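PDB 6E29: SWD1-like protein from Myceliophthora thermophila, which probably serves as the Swd1 (Cps50) subunit of the COMPASS histone H3 methyltransferase complex, this chain being its beta-propeller domain. Local coordinates for residues B[70-75]-B[83-88]; B[87-92]-B[108-113]; B[27-32]-B[43-48]. One frame throughout, in Å; residues are numbered along the deposited sequence.

Contact 1: B[70-75]-B[83-88]; sequences ITSLSW and LSACQG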
# COMPACT_ATOMS: atom_id res chain seq x y z
N ILE B 70 3.50 -12.56 4.61
CA ILE B 70 3.72 -11.54 3.60
C ILE B 70 2.84 -10.33 3.92
O ILE B 70 1.65 -10.46 4.24
CB ILE B 70 3.43 -12.07 2.20
CG1 ILE B 70 4.26 -13.35 1.95
CG2 ILE B 70 3.68 -10.96 1.17
CD1 ILE B 70 5.79 -13.03 1.97
N THR B 71 3.44 -9.14 3.84
CA THR B 71 2.74 -7.90 4.09
C THR B 71 2.54 -7.02 2.87
O THR B 71 1.64 -6.18 2.89
CB THR B 71 3.49 -7.07 5.14
OG1 THR B 71 4.85 -6.97 4.73
CG2 THR B 71 3.43 -7.77 6.54
N SER B 72 3.33 -7.18 1.80
CA SER B 72 3.08 -6.40 0.59
C SER B 72 3.72 -7.05 -0.62
O SER B 72 4.62 -7.90 -0.51
CB SER B 72 3.57 -4.95 0.70
OG SER B 72 4.99 -4.87 0.63
N LEU B 73 3.16 -6.68 -1.77
CA LEU B 73 3.59 -7.15 -3.08
C LEU B 73 3.53 -5.99 -4.04
O LEU B 73 2.53 -5.28 -4.06
CB LEU B 73 2.67 -8.25 -3.64
CG LEU B 73 2.53 -9.48 -2.79
CD1 LEU B 73 1.21 -10.22 -3.16
CD2 LEU B 73 3.76 -10.42 -3.01
N SER B 74 4.56 -5.84 -4.86
CA SER B 74 4.69 -4.72 -5.77
C SER B 74 5.35 -5.21 -7.05
O SER B 74 6.46 -5.76 -6.99
CB SER B 74 5.55 -3.62 -5.10
OG SER B 74 5.86 -2.57 -5.98
N TRP B 75 4.69 -4.98 -8.17
CA TRP B 75 5.15 -5.49 -9.45
C TRP B 75 5.93 -4.43 -10.20
O TRP B 75 5.61 -3.25 -10.10
CB TRP B 75 3.99 -5.91 -10.34
CG TRP B 75 3.22 -7.14 -9.96
CD1 TRP B 75 2.18 -7.24 -9.03
CD2 TRP B 75 3.34 -8.44 -10.56
NE1 TRP B 75 1.68 -8.52 -9.03
CE2 TRP B 75 2.37 -9.28 -9.95
CE3 TRP B 75 4.20 -8.99 -11.53
CZ2 TRP B 75 2.23 -10.63 -10.29
CZ3 TRP B 75 4.04 -10.34 -11.89
CH2 TRP B 75 3.07 -11.14 -11.26
N LEU B 83 8.34 -7.51 -6.02
CA LEU B 83 8.95 -7.20 -4.75
C LEU B 83 8.00 -7.63 -3.64
O LEU B 83 6.84 -7.21 -3.62
CB LEU B 83 9.23 -5.71 -4.69
CG LEU B 83 10.05 -5.25 -3.50
CD1 LEU B 83 11.51 -5.54 -3.75
CD2 LEU B 83 9.79 -3.73 -3.31
N SER B 84 8.45 -8.50 -2.76
CA SER B 84 7.63 -8.98 -1.66
C SER B 84 8.25 -8.61 -0.31
O SER B 84 9.48 -8.59 -0.16
CB SER B 84 7.43 -10.51 -1.74
OG SER B 84 8.70 -11.21 -1.82
N ALA B 85 7.41 -8.36 0.68
CA ALA B 85 7.90 -7.99 1.99
C ALA B 85 7.17 -8.81 3.04
O ALA B 85 6.04 -9.24 2.80
CB ALA B 85 7.67 -6.50 2.25
N CYS B 86 7.77 -9.02 4.21
CA CYS B 86 7.13 -9.86 5.22
C CYS B 86 7.27 -9.26 6.61
O CYS B 86 8.03 -8.33 6.83
CB CYS B 86 7.70 -11.29 5.21
SG CYS B 86 9.39 -11.46 5.80
N GLN B 87 6.54 -9.85 7.56
CA GLN B 87 6.70 -9.49 8.96
C GLN B 87 8.01 -9.98 9.53
O GLN B 87 8.37 -9.55 10.64
CB GLN B 87 5.55 -10.06 9.79
CG GLN B 87 4.23 -9.38 9.55
CD GLN B 87 3.07 -10.08 10.24
OE1 GLN B 87 3.20 -11.20 10.75
NE2 GLN B 87 1.92 -9.40 10.25
N GLY B 88 8.69 -10.88 8.83
CA GLY B 88 9.97 -11.39 9.30
C GLY B 88 11.14 -10.53 8.89
O GLY B 88 12.26 -11.04 8.81
O HOH W 1 6.50 -5.39 -1.58
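Ala85 is paired with two residues at once, Thr71 and Ser72, in a classic beta bulge near the start of an otherwise regular antiparallel hairpin. The Thr71 side chain lies alongside the end of the neighbouring strand. Its CB is 4.1 Å from Ala85 O. There the two branches part: OG1, set over the backbone between N and C (chi1 51°), approaches Ala85 O to 3.2 Å but gives its hydrogen bond to Val111 O, whereas CG2 crosses the Gln87 side chain obliquely, 3.5 Å from Gln87 CG. In the backbone, Thr71 N donates to Ala85 O at 2.8 Å, and Ala85 N returns a bond to Ser72 O. Beyond the bulge, Ser74 and Leu83 exchange two backbone bonds, the straighter running from Leu83 N to Ser74 O at 2.7 Å. A water bridges the strands, accepting from Ser72 OG and donating to Leu83 O, while Ser72 OG also pairs with Ala114 N. On the face carrying Leu73 and Ser84, Leu73 CD2 packs on Ser84 CB at 3.9 Å. Ser84 OG is held by His66 and Trp94, as in the hydrogen-bond network of many WD repeats. Strand 70-75 forms one edge of its blade beside strand 81-86, with strand 111-117 of the following blade over Ser74, Leu83 and Ala85 and strand 39-44 of the preceding one against Leu73.

Contact 2: B[87-92]-B[108-113]; sequences QGWKVI and RAPVYG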
# COMPACT_ATOMS: atom_id res chain seq x y z
N GLN B 87 6.54 -9.85 7.56
CA GLN B 87 6.70 -9.49 8.96
C GLN B 87 8.01 -9.98 9.53
O GLN B 87 8.37 -9.55 10.64
CB GLN B 87 5.55 -10.06 9.79
CG GLN B 87 4.23 -9.38 9.55
CD GLN B 87 3.07 -10.08 10.24
OE1 GLN B 87 3.20 -11.20 10.75
NE2 GLN B 87 1.92 -9.40 10.25
N GLY B 88 8.69 -10.88 8.83
CA GLY B 88 9.97 -11.39 9.30
C GLY B 88 11.14 -10.53 8.89
O GLY B 88 12.26 -11.04 8.81
N TRP B 89 10.89 -9.24 8.59
CA TRP B 89 11.90 -8.18 8.41
C TRP B 89 12.57 -8.19 7.03
O TRP B 89 13.60 -7.55 6.85
CB TRP B 89 13.03 -8.25 9.46
CG TRP B 89 12.59 -8.38 10.89
CD1 TRP B 89 11.29 -8.46 11.36
CD2 TRP B 89 13.43 -8.43 12.05
NE1 TRP B 89 11.29 -8.56 12.73
CE2 TRP B 89 12.59 -8.55 13.18
CE3 TRP B 89 14.82 -8.40 12.24
CZ2 TRP B 89 13.09 -8.62 14.49
CZ3 TRP B 89 15.32 -8.45 13.54
CH2 TRP B 89 14.45 -8.57 14.65
N LYS B 90 12.04 -8.89 6.04
CA LYS B 90 12.76 -9.07 4.80
C LYS B 90 11.98 -8.50 3.61
O LYS B 90 10.74 -8.47 3.59
CB LYS B 90 13.04 -10.56 4.56
CG LYS B 90 13.75 -11.24 5.71
CD LYS B 90 13.81 -12.79 5.53
CE LYS B 90 14.69 -13.23 4.38
NZ LYS B 90 14.65 -14.73 4.21
N VAL B 91 12.74 -8.03 2.63
CA VAL B 91 12.22 -7.62 1.32
C VAL B 91 13.03 -8.36 0.25
O VAL B 91 14.28 -8.39 0.32
CB VAL B 91 12.33 -6.10 1.12
CG1 VAL B 91 11.92 -5.71 -0.28
CG2 VAL B 91 11.45 -5.35 2.11
N ILE B 92 12.34 -8.95 -0.73
CA ILE B 92 12.98 -9.75 -1.79
C ILE B 92 12.47 -9.27 -3.14
O ILE B 92 11.27 -9.04 -3.31
CB ILE B 92 12.70 -11.26 -1.61
CG1 ILE B 92 13.36 -11.79 -0.33
CG2 ILE B 92 13.12 -12.06 -2.85
CD1 ILE B 92 12.99 -13.27 -0.04
N ARG B 108 15.70 -4.47 10.33
CA ARG B 108 15.75 -4.82 11.75
C ARG B 108 14.36 -4.81 12.39
O ARG B 108 14.24 -4.73 13.62
CB ARG B 108 16.70 -3.88 12.50
CG ARG B 108 17.88 -3.35 11.68
CD ARG B 108 18.66 -2.27 12.47
NE ARG B 108 17.77 -1.22 12.99
CZ ARG B 108 17.82 0.07 12.66
NH1 ARG B 108 18.73 0.53 11.80
NH2 ARG B 108 16.95 0.94 13.19
N ALA B 109 13.31 -4.93 11.58
CA ALA B 109 11.95 -4.69 12.02
C ALA B 109 11.00 -5.23 10.96
O ALA B 109 11.36 -5.31 9.77
CB ALA B 109 11.70 -3.19 12.25
N PRO B 110 9.78 -5.60 11.35
CA PRO B 110 8.76 -5.98 10.36
C PRO B 110 8.53 -4.88 9.33
O PRO B 110 8.59 -3.69 9.64
CB PRO B 110 7.50 -6.20 11.21
CG PRO B 110 8.04 -6.53 12.61
CD PRO B 110 9.32 -5.73 12.74
N VAL B 111 8.21 -5.30 8.11
CA VAL B 111 8.00 -4.36 7.01
C VAL B 111 6.49 -4.15 6.87
O VAL B 111 5.75 -5.10 6.62
CB VAL B 111 8.63 -4.87 5.70
CG1 VAL B 111 8.58 -3.80 4.60
CG2 VAL B 111 10.12 -5.35 5.92
N TYR B 112 6.02 -2.91 7.12
CA TYR B 112 4.62 -2.60 6.81
C TYR B 112 4.33 -2.80 5.32
O TYR B 112 3.27 -3.28 4.93
CB TYR B 112 4.32 -1.15 7.17
CG TYR B 112 4.14 -0.78 8.63
CD1 TYR B 112 3.14 -1.36 9.42
CD2 TYR B 112 4.91 0.27 9.19
CE1 TYR B 112 2.94 -0.96 10.73
CE2 TYR B 112 4.73 0.66 10.50
CZ TYR B 112 3.73 0.06 11.25
OH TYR B 112 3.54 0.43 12.55
N GLY B 113 5.25 -2.38 4.47
CA GLY B 113 5.08 -2.54 3.05
C GLY B 113 6.25 -1.94 2.31
O GLY B 113 6.96 -1.04 2.81
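Gln87 O is lined by Pro110, whose CB lies 3.5 Å from Gln87 O and whose CA makes a weak CA-H...O contact (Pro110 CA to Gln87 O, 3.6 Å), while the hydrogen bond to this oxygen comes from Lys68 NZ, outside the two segments. A shorter contact of the CA-H...O kind runs from Trp89 CA to Ala109 O at 3.2 Å, with an angle of 141° at the hydrogen. The rest of the interface is largely the work of the Trp89 indole. Its CG lies anti to the carbonyl carbon (chi1 -48°), which directs the ring toward Arg108 and Ala109, and a chi2 of 0° turns its plane to lie across their backbone. The peptide link between those two residues covers one indole face, Ala109 N riding 3.5 Å above the Trp89 ring plane and offset toward its rim. Pro110 runs alongside, pointing the same way, with Pro110 CD 3.4 Å from Trp89 NE1. An alanine in place of Pro110 would remove CG and CD, and would probably leave the pyrrole side of the indole without its apolar neighbour and the Trp89 ring freer to shift. Deeper in, Val91 and Val111 cross nearly at right angles, their CG2 methyls 4.0 Å apart, and Val111 CG2 also reaches the Trp89 carbonyl carbon. These valines are buried, whereas Trp89 and Arg108 lie at the surface, where Arg108 forms a salt bridge with Asp131. The contact therefore joins two adjacent blades: strand 90-95 lies between strands 81-86 and 100-106, while Val111 begins strand 111-117 and packs on Ala85 of strand 81-86 in the preceding blade and on Ala126 and Leu128 of strand 123-128 in its own.

Contact 3: B[27-32]-B[43-48]; sequences HSTCVR and GRVDGT
Backbone hydrogen bonds tie His27 to Val45 and Thr29 and Cys30 to Gly43. Val45 N reaches His27 O at 2.9 Å, Thr29 N donates to Gly43 O at 2.7 Å, and Gly43 N gives to Cys30 O. With two residues facing Gly43, the pairing contains a classic beta bulge. Van der Waals packing centres on Val45 CG2, which comes obliquely to the His27 ring, 3.4 Å from His27 ND1, and meets Thr29 CG2 at 3.7 Å. His27 CG is anti to the backbone N (chi1 -167°), which brings the ring beside Val45. His27 ND1 is buried here without a polar partner in the model, although NE2 bonds to Leu334 O; Thr29 OG1 is taken up by Ile70 O. The salt bridge lies within segment 43-48: Arg44 grips Asp46 side-on, NE meeting OD1 and Arg44 NH2 meeting Asp46 OD2 at 2.9 Å. Thr48 N reaches Asp46 OD1 from the opposite face of the carboxylate to Arg44 NE, closing an Asx turn. In the type I turn from Arg44 to Gly47, a side chain on Gly47 would collide with the Asp46 carbonyl oxygen. Such an aspartate in the tight turn between the second and third strands, here 39-44 and 48-53, is a common feature of WD40 propeller blades.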
# COMPACT_ATOMS: atom_id res chain seq x y z
N HIS B 27 -2.94 -19.85 3.32
CA HIS B 27 -3.73 -18.74 3.86
C HIS B 27 -3.21 -17.43 3.25
O HIS B 27 -2.14 -16.95 3.64
CB HIS B 27 -3.63 -18.73 5.38
CG HIS B 27 -4.63 -17.84 6.05
ND1 HIS B 27 -4.54 -16.46 6.06
CD2 HIS B 27 -5.74 -18.15 6.76
CE1 HIS B 27 -5.55 -15.96 6.75
NE2 HIS B 27 -6.30 -16.96 7.18
N SER B 28 -3.96 -16.85 2.32
CA SER B 28 -3.51 -15.63 1.65
C SER B 28 -3.63 -14.44 2.59
O SER B 28 -4.67 -14.24 3.22
CB SER B 28 -4.33 -15.40 0.39
OG SER B 28 -4.06 -16.42 -0.56
N THR B 29 -2.57 -13.64 2.67
CA THR B 29 -2.61 -12.42 3.47
C THR B 29 -2.64 -11.17 2.61
O THR B 29 -2.96 -10.11 3.12
CB THR B 29 -1.39 -12.30 4.40
OG1 THR B 29 -0.18 -12.33 3.63
CG2 THR B 29 -1.37 -13.41 5.40
N CYS B 30 -2.33 -11.29 1.33
CA CYS B 30 -2.21 -10.14 0.44
C CYS B 30 -2.35 -10.63 -0.99
O CYS B 30 -1.94 -11.75 -1.28
CB CYS B 30 -0.87 -9.45 0.71
SG CYS B 30 -0.22 -8.21 -0.44
N VAL B 31 -2.85 -9.78 -1.89
CA VAL B 31 -2.91 -10.07 -3.33
C VAL B 31 -2.59 -8.80 -4.10
O VAL B 31 -2.79 -7.71 -3.60
CB VAL B 31 -4.29 -10.56 -3.78
CG1 VAL B 31 -4.44 -12.02 -3.46
CG2 VAL B 31 -5.34 -9.68 -3.14
N ARG B 32 -2.11 -8.96 -5.33
CA ARG B 32 -1.78 -7.82 -6.20
C ARG B 32 -1.74 -8.33 -7.64
O ARG B 32 -1.01 -9.29 -7.92
CB ARG B 32 -0.40 -7.17 -5.89
CG ARG B 32 -0.22 -5.83 -6.55
CD ARG B 32 -0.76 -4.74 -5.57
NE ARG B 32 -0.83 -3.40 -6.14
CZ ARG B 32 0.04 -2.42 -5.88
NH1 ARG B 32 1.09 -2.64 -5.08
NH2 ARG B 32 -0.17 -1.21 -6.43
N GLY B 43 0.40 -13.61 -1.35
CA GLY B 43 1.37 -13.88 -0.29
C GLY B 43 0.60 -14.58 0.81
O GLY B 43 -0.61 -14.37 0.96
N ARG B 44 1.30 -15.44 1.56
CA ARG B 44 0.66 -16.34 2.52
C ARG B 44 1.23 -16.13 3.91
O ARG B 44 2.31 -15.55 4.10
CB ARG B 44 0.82 -17.82 2.11
CG ARG B 44 0.88 -17.97 0.59
CD ARG B 44 0.70 -19.35 0.06
NE ARG B 44 1.25 -20.39 0.88
CZ ARG B 44 1.35 -21.67 0.49
NH1 ARG B 44 0.95 -22.03 -0.72
NH2 ARG B 44 1.86 -22.58 1.32
N VAL B 45 0.48 -16.65 4.89
CA VAL B 45 0.90 -16.58 6.29
C VAL B 45 2.30 -17.16 6.45
O VAL B 45 3.10 -16.65 7.24
CB VAL B 45 -0.11 -17.32 7.18
CG1 VAL B 45 0.48 -17.58 8.58
CG2 VAL B 45 -1.41 -16.57 7.25
N ASP B 46 2.60 -18.25 5.72
CA ASP B 46 3.89 -18.93 5.91
C ASP B 46 5.04 -18.31 5.10
O ASP B 46 6.11 -18.92 5.02
CB ASP B 46 3.77 -20.42 5.57
CG ASP B 46 3.41 -20.67 4.11
OD1 ASP B 46 3.15 -19.71 3.36
OD2 ASP B 46 3.43 -21.85 3.70
N GLY B 47 4.85 -17.15 4.50
CA GLY B 47 5.92 -16.50 3.77
C GLY B 47 6.02 -16.90 2.31
O GLY B 47 6.79 -16.28 1.57
N THR B 48 5.26 -17.90 1.87
CA THR B 48 5.31 -18.26 0.46
C THR B 48 4.56 -17.23 -0.39
O THR B 48 3.55 -16.66 0.03
CB THR B 48 4.71 -19.65 0.24
OG1 THR B 48 5.34 -20.58 1.12
CG2 THR B 48 4.92 -20.10 -1.20

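In the fold
Contacts 1 and 3 are equivalent in design: each joins the first two strands of a four-stranded blade, with a classic bulge at the start of the pairing. Contact 1 is the more buried, its centre about 10 Å from the centre of the chain against 15 Å for the centre of contact 3, whose second segment leaves the sheet for a charged turn. Contact 2 is partly buried and instead connects successive blades, replacing backbone pairing with indole, proline and valine packing. It shares Gln87 and Gly88 with contact 1. At each bulge a threonine hydroxyl bonds the backbone of the next blade, linking contact 3 to contact 1 and contact 1 to contact 2, whereas contacts 2 and 3 do not touch.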